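Local coordinates for protein Per a 4 allergen (Periplaneta americana, PDB 3EBW) that is a cockroach allergen with a lipocalin-type beta barrel, bound by human IgE and probably a carrier of small hydrophobic ligands, as other lipocalins are, at residues D1-S9 with A109-H119. Sequence-based numbering, arbitrary orientation.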
loop_
_atom_site.group_PDB
_atom_site.type_symbol
_atom_site.label_atom_id
_atom_site.label_comp_id
_atom_site.label_asym_id
_atom_site.label_seq_id
_atom_site.Cartn_x
_atom_site.Cartn_y
_atom_site.Cartn_z
ATOM N N ASP A 1 10.051 -17.840 -8.126
ATOM C CA ASP A 1 10.642 -16.701 -8.897
ATOM C C ASP A 1 10.754 -17.022 -10.396
ATOM O O ASP A 1 10.599 -18.177 -10.810
ATOM C CB ASP A 1 12.017 -16.332 -8.322
ATOM C CG ASP A 1 12.575 -15.047 -8.915
ATOM O OD1 ASP A 1 11.837 -14.034 -8.957
ATOM O OD2 ASP A 1 13.755 -15.052 -9.329
ATOM N N ASP A 2 11.024 -15.992 -11.199
ATOM C CA ASP A 2 11.123 -16.123 -12.656
ATOM C C ASP A 2 9.806 -16.654 -13.224
ATOM O O ASP A 2 9.730 -17.064 -14.382
ATOM C CB ASP A 2 12.282 -17.044 -13.051
ATOM C CG ASP A 2 13.640 -16.390 -12.854
ATOM O OD1 ASP A 2 14.055 -16.202 -11.691
ATOM O OD2 ASP A 2 14.292 -16.054 -13.866
ATOM N N SER A 3 8.772 -16.611 -12.384
ATOM C CA SER A 3 7.422 -17.067 -12.707
ATOM C C SER A 3 6.574 -16.747 -11.483
ATOM O O SER A 3 7.072 -16.792 -10.362
ATOM C CB SER A 3 7.419 -18.572 -12.923
ATOM O OG SER A 3 7.863 -19.233 -11.746
ATOM N N CYS A 4 5.300 -16.448 -11.680
ATOM C CA CYS A 4 4.419 -16.113 -10.555
ATOM C C CYS A 4 3.791 -17.314 -9.845
ATOM O O CYS A 4 2.828 -17.891 -10.336
ATOM C CB CYS A 4 3.299 -15.188 -11.041
ATOM S SG CYS A 4 2.201 -14.498 -9.759
ATOM N N GLN A 5 4.322 -17.681 -8.686
ATOM C CA GLN A 5 3.770 -18.793 -7.927
ATOM C C GLN A 5 3.144 -18.266 -6.628
ATOM O O GLN A 5 3.783 -17.542 -5.869
ATOM C CB GLN A 5 4.870 -19.797 -7.584
ATOM C CG GLN A 5 5.860 -20.028 -8.699
ATOM C CD GLN A 5 5.180 -20.403 -9.997
ATOM O OE1 GLN A 5 4.454 -21.395 -10.071
ATOM N NE2 GLN A 5 5.414 -19.609 -11.030
ATOM N N ILE A 6 1.894 -18.623 -6.377
ATOM C CA ILE A 6 1.222 -18.184 -5.166
ATOM C C ILE A 6 0.478 -19.384 -4.596
ATOM O O ILE A 6 -0.227 -20.117 -5.320
ATOM C CB ILE A 6 0.178 -17.049 -5.443
ATOM C CG1 ILE A 6 0.877 -15.762 -5.879
ATOM C CG2 ILE A 6 -0.647 -16.760 -4.203
ATOM C CD1 ILE A 6 -0.114 -14.628 -6.222
ATOM N N GLY A 7 0.641 -19.585 -3.297
ATOM C CA GLY A 7 -0.035 -20.672 -2.635
ATOM C C GLY A 7 -1.518 -20.534 -2.877
ATOM O O GLY A 7 -1.998 -19.478 -3.262
ATOM N N THR A 8 -2.240 -21.623 -2.659
ATOM C CA THR A 8 -3.684 -21.690 -2.831
ATOM C C THR A 8 -3.967 -23.169 -2.657
ATOM O O THR A 8 -3.147 -24.009 -3.022
ATOM C CB THR A 8 -4.138 -21.165 -4.240
ATOM O OG1 THR A 8 -5.511 -21.500 -4.464
ATOM C CG2 THR A 8 -3.283 -21.743 -5.347
ATOM N N SER A 9 -5.102 -23.481 -2.058
ATOM C CA SER A 9 -5.469 -24.862 -1.806
ATOM C C SER A 9 -6.890 -25.023 -2.287
ATOM O O SER A 9 -7.677 -25.790 -1.738
ATOM C CB SER A 9 -5.409 -25.155 -0.308
ATOM O OG SER A 9 -6.500 -24.532 0.369
ATOM N N ALA A 109 -5.408 -13.790 -6.895
ATOM C CA ALA A 109 -4.077 -13.257 -6.625
ATOM C C ALA A 109 -3.076 -13.534 -7.739
ATOM O O ALA A 109 -3.111 -14.579 -8.360
ATOM C CB ALA A 109 -3.550 -13.814 -5.308
ATOM N N GLY A 110 -2.179 -12.582 -7.980
ATOM C CA GLY A 110 -1.185 -12.736 -9.016
ATOM C C GLY A 110 0.006 -11.872 -8.687
ATOM O O GLY A 110 0.237 -11.529 -7.535
ATOM N N CYS A 111 0.766 -11.526 -9.715
ATOM C CA CYS A 111 1.952 -10.714 -9.578
ATOM C C CYS A 111 1.790 -9.553 -10.544
ATOM O O CYS A 111 0.854 -9.540 -11.327
ATOM C CB CYS A 111 3.158 -11.555 -9.936
ATOM S SG CYS A 111 3.330 -13.026 -8.866
ATOM N N LEU A 112 2.663 -8.557 -10.490
ATOM C CA LEU A 112 2.499 -7.445 -11.407
ATOM C C LEU A 112 3.793 -7.134 -12.119
ATOM O O LEU A 112 4.835 -6.990 -11.488
ATOM C CB LEU A 112 1.942 -6.219 -10.666
ATOM C CG LEU A 112 0.434 -6.304 -10.334
ATOM C CD1 LEU A 112 0.048 -5.157 -9.434
ATOM C CD2 LEU A 112 -0.426 -6.283 -11.613
ATOM N N ASP A 113 3.712 -7.072 -13.447
ATOM C CA ASP A 113 4.858 -6.801 -14.319
ATOM C C ASP A 113 5.854 -7.967 -14.310
ATOM O O ASP A 113 5.467 -9.114 -14.530
ATOM C CB ASP A 113 5.525 -5.484 -13.905
ATOM C CG ASP A 113 4.511 -4.356 -13.736
ATOM O OD1 ASP A 113 3.571 -4.271 -14.557
ATOM O OD2 ASP A 113 4.645 -3.551 -12.792
ATOM N N ASN A 114 7.128 -7.695 -14.073
ATOM C CA ASN A 114 8.101 -8.782 -14.037
ATOM C C ASN A 114 8.446 -9.083 -12.588
ATOM O O ASN A 114 9.260 -9.959 -12.297
ATOM C CB ASN A 114 9.364 -8.394 -14.806
ATOM C CG ASN A 114 9.106 -8.202 -16.284
ATOM O OD1 ASN A 114 8.204 -7.461 -16.675
ATOM N ND2 ASN A 114 9.900 -8.867 -17.115
ATOM N N ASP A 115 7.800 -8.352 -11.685
ATOM C CA ASP A 115 8.028 -8.489 -10.253
ATOM C C ASP A 115 7.264 -9.668 -9.652
ATOM O O ASP A 115 6.221 -9.511 -9.019
ATOM C CB ASP A 115 7.657 -7.168 -9.555
ATOM C CG ASP A 115 8.236 -7.057 -8.151
ATOM O OD1 ASP A 115 9.342 -7.593 -7.914
ATOM O OD2 ASP A 115 7.591 -6.416 -7.288
ATOM N N TYR A 116 7.802 -10.859 -9.864
ATOM C CA TYR A 116 7.198 -12.075 -9.350
ATOM C C TYR A 116 7.436 -12.109 -7.858
ATOM O O TYR A 116 6.831 -12.905 -7.137
ATOM C CB TYR A 116 7.847 -13.295 -9.991
ATOM C CG TYR A 116 7.675 -13.360 -11.484
ATOM C CD1 TYR A 116 8.756 -13.638 -12.313
ATOM C CD2 TYR A 116 6.429 -13.151 -12.073
ATOM C CE1 TYR A 116 8.606 -13.709 -13.697
ATOM C CE2 TYR A 116 6.265 -13.218 -13.457
ATOM C CZ TYR A 116 7.360 -13.497 -14.260
ATOM O OH TYR A 116 7.216 -13.556 -15.625
ATOM N N SER A 117 8.335 -11.239 -7.406
ATOM C CA SER A 117 8.690 -11.133 -5.996
ATOM C C SER A 117 7.517 -10.601 -5.172
ATOM O O SER A 117 7.247 -11.088 -4.068
ATOM C CB SER A 117 9.897 -10.208 -5.837
ATOM O OG SER A 117 10.253 -10.065 -4.475
ATOM N N ARG A 118 6.810 -9.624 -5.732
ATOM C CA ARG A 118 5.683 -8.991 -5.057
ATOM C C ARG A 118 4.320 -9.599 -5.420
ATOM O O ARG A 118 3.852 -9.488 -6.567
ATOM C CB ARG A 118 5.686 -7.492 -5.390
ATOM C CG ARG A 118 5.165 -6.559 -4.291
ATOM C CD ARG A 118 3.685 -6.751 -4.026
ATOM N NE ARG A 118 3.177 -5.906 -2.948
ATOM C CZ ARG A 118 3.231 -4.584 -2.955
ATOM N NH1 ARG A 118 3.778 -3.954 -3.979
ATOM N NH2 ARG A 118 2.714 -3.896 -1.948
ATOM N N HIS A 119 3.683 -10.228 -4.440
ATOM C CA HIS A 119 2.371 -10.812 -4.660
ATOM C C HIS A 119 1.266 -9.795 -4.414
ATOM O O HIS A 119 1.411 -8.898 -3.582
ATOM C CB HIS A 119 2.162 -12.016 -3.749
ATOM C CG HIS A 119 3.047 -13.175 -4.078
ATOM N ND1 HIS A 119 2.819 -14.444 -3.598
ATOM C CD2 HIS A 119 4.150 -13.255 -4.862
ATOM C CE1 HIS A 119 3.741 -15.260 -4.077
ATOM N NE2 HIS A 119 4.560 -14.566 -4.848
#
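C4 and C111 are joined by a disulfide that ties the N-terminal segment 1-9 to strand 106-112 of a lipocalin beta barrel. The SG of C4 lies 2.1 Å from the SG of C111, and the torsion about the S-S bond, 83°, is close to the relaxed right angle. C4 reaches its partner with SG anti to the backbone N, while C111 points its CB toward the incoming segment.

Two residues on, I6 points its side chain at the strand, running across it. Its CB is still 4.1 Å from ND1 of H119; CG1 comes over the imidazole face, displaced toward the rim, and sits 3.6 Å from the ring centroid and 28° off its normal, which defines a CH-pi contact. With chi2 extended at 178°, CD1 continues past the ring to the strand backbone, 3.4 Å from O of G110 and 3.6 Å from CB of A109. F96 of strand 93-100 and Y121 of strand 119-125 also touch I6, so this buried side chain bridges three neighbouring barrel strands.

On the other side of the disulfide, Y116 lays one ring face against the backbone of S3 and the N of C4. CA of S3 stands 3.6 Å above the ring plane, over its centre; O of N114, from the type II' turn L112-D115, lies 3.7 Å from the plane on the opposite face, offset toward the rim. The ring is thus packed, unevenly, between its own hairpin and the N-terminal chain. Disulfide, CH-pi contact and apolar packing together make the contact between the segments; within segment 1-9, OG of S3 donates to O of D1, 3.1 Å away, from above the carbonyl plane.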